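Local coordinates for protein GAF (Saccharomyces cerevisiae, PDB 1F5M) that reduces the R-enantiomer of free methionine sulfoxide to methionine with thioredoxin as reductant, helping to protect the cell against oxidative stress, at residues E23-L28 and K58-D63; L29-G34 and S50-H55. All blocks are in the same frame, centred on the assembly; numbering follows the deposited sequence.

Interactions 1 and 2 are successive parts of one interface between helix 21-36 and helix 42-59, and their centres lie about 10 Å apart. Interaction 2 is nested inside the loop that interaction 1 closes: the chain runs through 23-28 and then 29-34, turns, and comes back through 50-55 before leaving the second helix at 58-63. L28 joins the two contacts, its CD1 lying 3.5 Å from L52 O. Interaction 1 sits farther out, its centre about 13 Å from that of the chain against about 10 Å for interaction 2, which also reaches the second subunit. Neither contact contains C91 or C125, the cysteines of the disulfide.

Interaction 1 of 2, residues E23-L28 and K58-D63; sequences EILEQL and KSLAVD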
loop_
_atom_site.group_PDB
_atom_site.type_symbol
_atom_site.label_atom_id
_atom_site.label_comp_id
_atom_site.label_asym_id
_atom_site.label_seq_id
_atom_site.Cartn_x
_atom_site.Cartn_y
_atom_site.Cartn_z
ATOM N N GLU B 23 -20.215 10.684 9.085
ATOM C CA GLU B 23 -20.235 9.318 9.648
ATOM C C GLU B 23 -19.054 8.492 9.144
ATOM O O GLU B 23 -18.386 7.792 9.913
ATOM C CB GLU B 23 -21.502 8.553 9.237
ATOM C CG GLU B 23 -22.804 9.042 9.814
ATOM C CD GLU B 23 -23.956 8.088 9.494
ATOM O OE1 GLU B 23 -24.236 7.864 8.287
ATOM O OE2 GLU B 23 -24.581 7.556 10.451
ATOM N N ILE B 24 -18.842 8.544 7.828
ATOM C CA ILE B 24 -17.776 7.801 7.182
ATOM C C ILE B 24 -16.395 8.196 7.714
ATOM O O ILE B 24 -15.559 7.353 8.014
ATOM C CB ILE B 24 -17.845 8.014 5.649
ATOM C CG1 ILE B 24 -19.135 7.388 5.115
ATOM C CG2 ILE B 24 -16.618 7.429 4.969
ATOM C CD1 ILE B 24 -19.290 7.520 3.621
ATOM N N LEU B 25 -16.152 9.478 7.862
ATOM C CA LEU B 25 -14.848 9.908 8.331
ATOM C C LEU B 25 -14.673 9.647 9.816
ATOM O O LEU B 25 -13.548 9.369 10.302
ATOM C CB LEU B 25 -14.655 11.402 8.013
ATOM C CG LEU B 25 -14.794 11.742 6.517
ATOM C CD1 LEU B 25 -14.481 13.213 6.269
ATOM C CD2 LEU B 25 -13.857 10.865 5.723
ATOM N N GLU B 26 -15.765 9.739 10.563
ATOM C CA GLU B 26 -15.636 9.494 11.980
ATOM C C GLU B 26 -15.360 8.005 12.175
ATOM O O GLU B 26 -14.584 7.622 13.041
ATOM C CB GLU B 26 -16.909 9.925 12.733
ATOM C CG GLU B 26 -16.727 9.846 14.241
ATOM C CD GLU B 26 -15.314 10.298 14.700
ATOM O OE1 GLU B 26 -14.972 11.528 14.505
ATOM O OE2 GLU B 26 -14.571 9.406 15.246
ATOM N N GLN B 27 -15.987 7.176 11.354
ATOM C CA GLN B 27 -15.772 5.728 11.431
ATOM C C GLN B 27 -14.357 5.370 11.042
ATOM O O GLN B 27 -13.822 4.355 11.489
ATOM C CB GLN B 27 -16.709 4.981 10.482
ATOM C CG GLN B 27 -17.916 4.370 11.171
ATOM C CD GLN B 27 -18.930 3.808 10.180
ATOM O OE1 GLN B 27 -18.564 3.088 9.223
ATOM N NE2 GLN B 27 -20.223 4.126 10.403
ATOM N N LEU B 28 -13.769 6.171 10.162
ATOM C CA LEU B 28 -12.409 5.888 9.726
ATOM C C LEU B 28 -11.469 6.158 10.879
ATOM O O LEU B 28 -10.598 5.343 11.152
ATOM C CB LEU B 28 -12.018 6.744 8.507
ATOM C CG LEU B 28 -10.621 6.498 7.925
ATOM C CD1 LEU B 28 -10.643 6.845 6.489
ATOM C CD2 LEU B 28 -9.551 7.313 8.645
ATOM N N LYS B 58 -13.824 6.528 -1.937
ATOM C CA LYS B 58 -14.518 5.858 -3.028
ATOM C C LYS B 58 -15.999 5.861 -2.701
ATOM O O LYS B 58 -16.824 6.076 -3.585
ATOM C CB LYS B 58 -14.038 4.384 -3.202
ATOM C CG LYS B 58 -12.818 4.215 -4.140
ATOM C CD LYS B 58 -13.074 4.959 -5.455
ATOM C CE LYS B 58 -11.993 4.796 -6.531
ATOM N NZ LYS B 58 -12.046 5.946 -7.574
ATOM N N SER B 59 -16.348 5.620 -1.435
ATOM C CA SER B 59 -17.759 5.574 -1.079
ATOM C C SER B 59 -18.374 6.970 -1.041
ATOM O O SER B 59 -19.572 7.099 -1.276
ATOM C CB SER B 59 -17.980 4.829 0.241
ATOM O OG SER B 59 -17.649 5.630 1.333
ATOM N N LEU B 60 -17.569 8.001 -0.777
ATOM C CA LEU B 60 -18.067 9.399 -0.787
ATOM C C LEU B 60 -18.223 9.850 -2.236
ATOM O O LEU B 60 -18.562 11.014 -2.524
ATOM C CB LEU B 60 -17.078 10.347 -0.110
ATOM C CG LEU B 60 -17.179 10.694 1.378
ATOM C CD1 LEU B 60 -18.405 10.101 2.012
ATOM C CD2 LEU B 60 -15.934 10.242 2.063
ATOM N N ALA B 61 -17.917 8.939 -3.149
ATOM C CA ALA B 61 -18.042 9.190 -4.570
ATOM C C ALA B 61 -17.127 10.301 -5.111
ATOM O O ALA B 61 -17.520 11.078 -5.984
ATOM C CB ALA B 61 -19.539 9.479 -4.923
ATOM N N VAL B 62 -15.926 10.389 -4.547
ATOM C CA VAL B 62 -14.908 11.299 -5.000
ATOM C C VAL B 62 -14.083 10.337 -5.877
ATOM O O VAL B 62 -13.689 9.234 -5.421
ATOM C CB VAL B 62 -14.065 11.822 -3.811
ATOM C CG1 VAL B 62 -12.902 12.653 -4.332
ATOM C CG2 VAL B 62 -14.941 12.731 -2.902
ATOM N N ASP B 63 -13.834 10.714 -7.128
ATOM C CA ASP B 63 -13.105 9.823 -8.040
ATOM C C ASP B 63 -11.600 9.883 -7.792
ATOM O O ASP B 63 -10.843 10.377 -8.621
ATOM C CB ASP B 63 -13.456 10.222 -9.475
ATOM C CG ASP B 63 -13.148 9.159 -10.487
ATOM O OD1 ASP B 63 -12.773 7.997 -10.167
ATOM O OD2 ASP B 63 -13.315 9.480 -11.660
#
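No ring, amide or carboxylate has a face or edge in this contact, where I24 and L25 on helix 21-36 meet S59 and L60 at the end of helix 42-59; methyl groups and one hydroxyl do the touching. I24 and L60 run past each other in opposite directions, alongside rather than end-on, and the CG2 branch of I24 comes to 4.1 Å from L60 CD2. The other branch of I24, with CG1 beside the backbone N (chi1 -66°) and the chain extended beyond it, carries CD1 to 3.4 Å from S59 OG. L25 adds a looser touch, its CD2 4.3 Å from L60 CD2, and its side chain also touches V161 and F165 of helix 160-176. S59 suits a helix end facing an apolar neighbour because its hydroxyl bonds back to A56 O. Just beyond, A61 takes a positive phi (64°) and closes the helix in a Schellman motif, with A61 N 3.1 Å from K58 O. With an alanine in place of I24, both outer branches vanish, and the L60 methyls and the S59 hydroxyl would probably face a gap. Since S59 OG, the polar side-chain atom that meets the other segment, already has its partner within its own helix, the segments are probably held together mainly by apolar contact and the fit of their side chains.

Interaction 2 of 2, residues L29-G34 and S50-H55; sequences LLSYEG and SSLIWH
Two helical segments, 29-34 and 50-55, approach each other most closely at Y32 and L52, whose CA atoms are 7.6 Å apart. L52 bridges that distance. Its CB points at the opposing helix, and an extended chi2 (179°) pushes CD1 forward until it lies 3.6 Å from Y32 N and 3.9 Å from Y32 CB. The other methyl of the fork, CD2, meets S31 CB at 3.9 Å. A forked leucine suits this place because its two methyls can rest on neighbouring residues, against the backbone and CB atoms themselves. S31, being small, presents a carbon to L52 while its OG is engaged with H12 ND1 and with Q27 O one turn back along its own helix. Y32 offers L52 its backbone and CB, not its ring: CG stands anti to the backbone N (chi1 174°), which sends the ring to L169 and I173 of helix 160-176, where OH bonds to S176 OG. In this GAF domain helix 42-59 packs on the antiparallel sheet, and helix 21-36 packs against helices 42-59 and 160-176. I53, next to L52, turns to the sheet and packs on A67 and F69 of strand 64-72 and on I148 and I150 of strand 144-152, a branched apolar side chain suited to a place among other apolar residues. Helix 42-59 also meets the second subunit: S51 OG bonds to G87 O of that chain, and L52 touches V89 of the same neighbouring subunit as well as helix 21-36.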
loop_
_atom_site.group_PDB
_atom_site.type_symbol
_atom_site.label_atom_id
_atom_site.label_comp_id
_atom_site.label_asym_id
_atom_site.label_seq_id
_atom_site.Cartn_x
_atom_site.Cartn_y
_atom_site.Cartn_z
ATOM N N LEU B 29 -11.636 7.288 11.563
ATOM C CA LEU B 29 -10.763 7.624 12.706
ATOM C C LEU B 29 -10.844 6.513 13.760
ATOM O O LEU B 29 -9.804 6.113 14.331
ATOM C CB LEU B 29 -11.172 8.975 13.319
ATOM C CG LEU B 29 -10.968 10.238 12.445
ATOM C CD1 LEU B 29 -11.466 11.445 13.226
ATOM C CD2 LEU B 29 -9.480 10.435 12.012
ATOM N N LEU B 30 -12.064 6.002 14.012
ATOM C CA LEU B 30 -12.263 4.922 14.997
ATOM C C LEU B 30 -11.614 3.620 14.505
ATOM O O LEU B 30 -11.016 2.903 15.291
ATOM C CB LEU B 30 -13.748 4.680 15.256
ATOM C CG LEU B 30 -14.439 5.856 15.959
ATOM C CD1 LEU B 30 -15.921 5.561 16.143
ATOM C CD2 LEU B 30 -13.750 6.091 17.310
ATOM N N SER B 31 -11.740 3.309 13.216
ATOM C CA SER B 31 -11.103 2.097 12.688
ATOM C C SER B 31 -9.569 2.235 12.774
ATOM O O SER B 31 -8.876 1.301 13.122
ATOM C CB SER B 31 -11.496 1.854 11.227
ATOM O OG SER B 31 -12.847 1.417 11.072
ATOM N N TYR B 32 -9.024 3.392 12.428
ATOM C CA TYR B 32 -7.583 3.540 12.480
ATOM C C TYR B 32 -7.085 3.306 13.905
ATOM O O TYR B 32 -6.066 2.659 14.123
ATOM C CB TYR B 32 -7.146 4.928 12.006
ATOM C CG TYR B 32 -5.673 5.125 12.205
ATOM C CD1 TYR B 32 -4.776 4.643 11.273
ATOM C CD2 TYR B 32 -5.175 5.648 13.404
ATOM C CE1 TYR B 32 -3.438 4.652 11.502
ATOM C CE2 TYR B 32 -3.809 5.657 13.660
ATOM C CZ TYR B 32 -2.950 5.143 12.687
ATOM O OH TYR B 32 -1.617 5.064 12.905
ATOM N N GLU B 33 -7.806 3.849 14.878
ATOM C CA GLU B 33 -7.446 3.700 16.283
ATOM C C GLU B 33 -7.471 2.214 16.691
ATOM O O GLU B 33 -6.544 1.703 17.304
ATOM C CB GLU B 33 -8.444 4.516 17.110
ATOM C CG GLU B 33 -8.334 4.414 18.635
ATOM C CD GLU B 33 -9.380 5.313 19.319
ATOM O OE1 GLU B 33 -9.399 6.542 18.994
ATOM O OE2 GLU B 33 -10.168 4.791 20.152
ATOM N N GLY B 34 -8.530 1.517 16.345
ATOM C CA GLY B 34 -8.585 0.121 16.701
ATOM C C GLY B 34 -7.559 -0.734 15.957
ATOM O O GLY B 34 -7.044 -1.692 16.526
ATOM N N SER B 50 -3.771 3.691 4.536
ATOM C CA SER B 50 -3.974 4.026 3.132
ATOM C C SER B 50 -5.234 3.325 2.607
ATOM O O SER B 50 -5.989 3.891 1.832
ATOM C CB SER B 50 -2.729 3.657 2.289
ATOM O OG SER B 50 -2.596 2.254 2.133
ATOM N N SER B 51 -5.495 2.095 3.047
ATOM C CA SER B 51 -6.691 1.399 2.588
ATOM C C SER B 51 -8.004 2.050 3.129
ATOM O O SER B 51 -9.025 2.109 2.441
ATOM C CB SER B 51 -6.597 -0.050 3.042
ATOM O OG SER B 51 -7.711 -0.751 2.614
ATOM N N LEU B 52 -7.965 2.537 4.363
ATOM C CA LEU B 52 -9.109 3.182 5.018
ATOM C C LEU B 52 -9.455 4.449 4.206
ATOM O O LEU B 52 -10.611 4.632 3.762
ATOM C CB LEU B 52 -8.740 3.583 6.480
ATOM C CG LEU B 52 -8.744 2.437 7.510
ATOM C CD1 LEU B 52 -8.346 2.924 8.934
ATOM C CD2 LEU B 52 -10.174 1.831 7.529
ATOM N N ILE B 53 -8.435 5.246 3.922
ATOM C CA ILE B 53 -8.628 6.516 3.196
ATOM C C ILE B 53 -9.173 6.272 1.791
ATOM O O ILE B 53 -10.143 6.892 1.379
ATOM C CB ILE B 53 -7.307 7.282 3.109
ATOM C CG1 ILE B 53 -6.861 7.666 4.527
ATOM C CG2 ILE B 53 -7.450 8.527 2.205
ATOM C CD1 ILE B 53 -5.438 8.120 4.596
ATOM N N TRP B 54 -8.589 5.292 1.105
ATOM C CA TRP B 54 -8.961 4.972 -0.258
ATOM C C TRP B 54 -10.455 4.623 -0.332
ATOM O O TRP B 54 -11.199 5.194 -1.127
ATOM C CB TRP B 54 -8.129 3.748 -0.778
ATOM C CG TRP B 54 -8.631 3.286 -2.152
ATOM C CD1 TRP B 54 -9.727 2.516 -2.410
ATOM C CD2 TRP B 54 -8.116 3.686 -3.409
ATOM N NE1 TRP B 54 -9.929 2.412 -3.757
ATOM C CE2 TRP B 54 -8.950 3.120 -4.404
ATOM C CE3 TRP B 54 -7.028 4.488 -3.807
ATOM C CZ2 TRP B 54 -8.730 3.316 -5.783
ATOM C CZ3 TRP B 54 -6.807 4.689 -5.180
ATOM C CH2 TRP B 54 -7.661 4.097 -6.154
ATOM N N HIS B 55 -10.878 3.648 0.479
ATOM C CA HIS B 55 -12.257 3.211 0.474
ATOM C C HIS B 55 -13.243 4.259 0.953
ATOM O O HIS B 55 -14.367 4.311 0.447
ATOM C CB HIS B 55 -12.383 1.926 1.278
ATOM C CG HIS B 55 -11.715 0.760 0.614
ATOM N ND1 HIS B 55 -12.303 0.051 -0.422
ATOM C CD2 HIS B 55 -10.461 0.271 0.740
ATOM C CE1 HIS B 55 -11.433 -0.816 -0.907
ATOM N NE2 HIS B 55 -10.302 -0.696 -0.222
#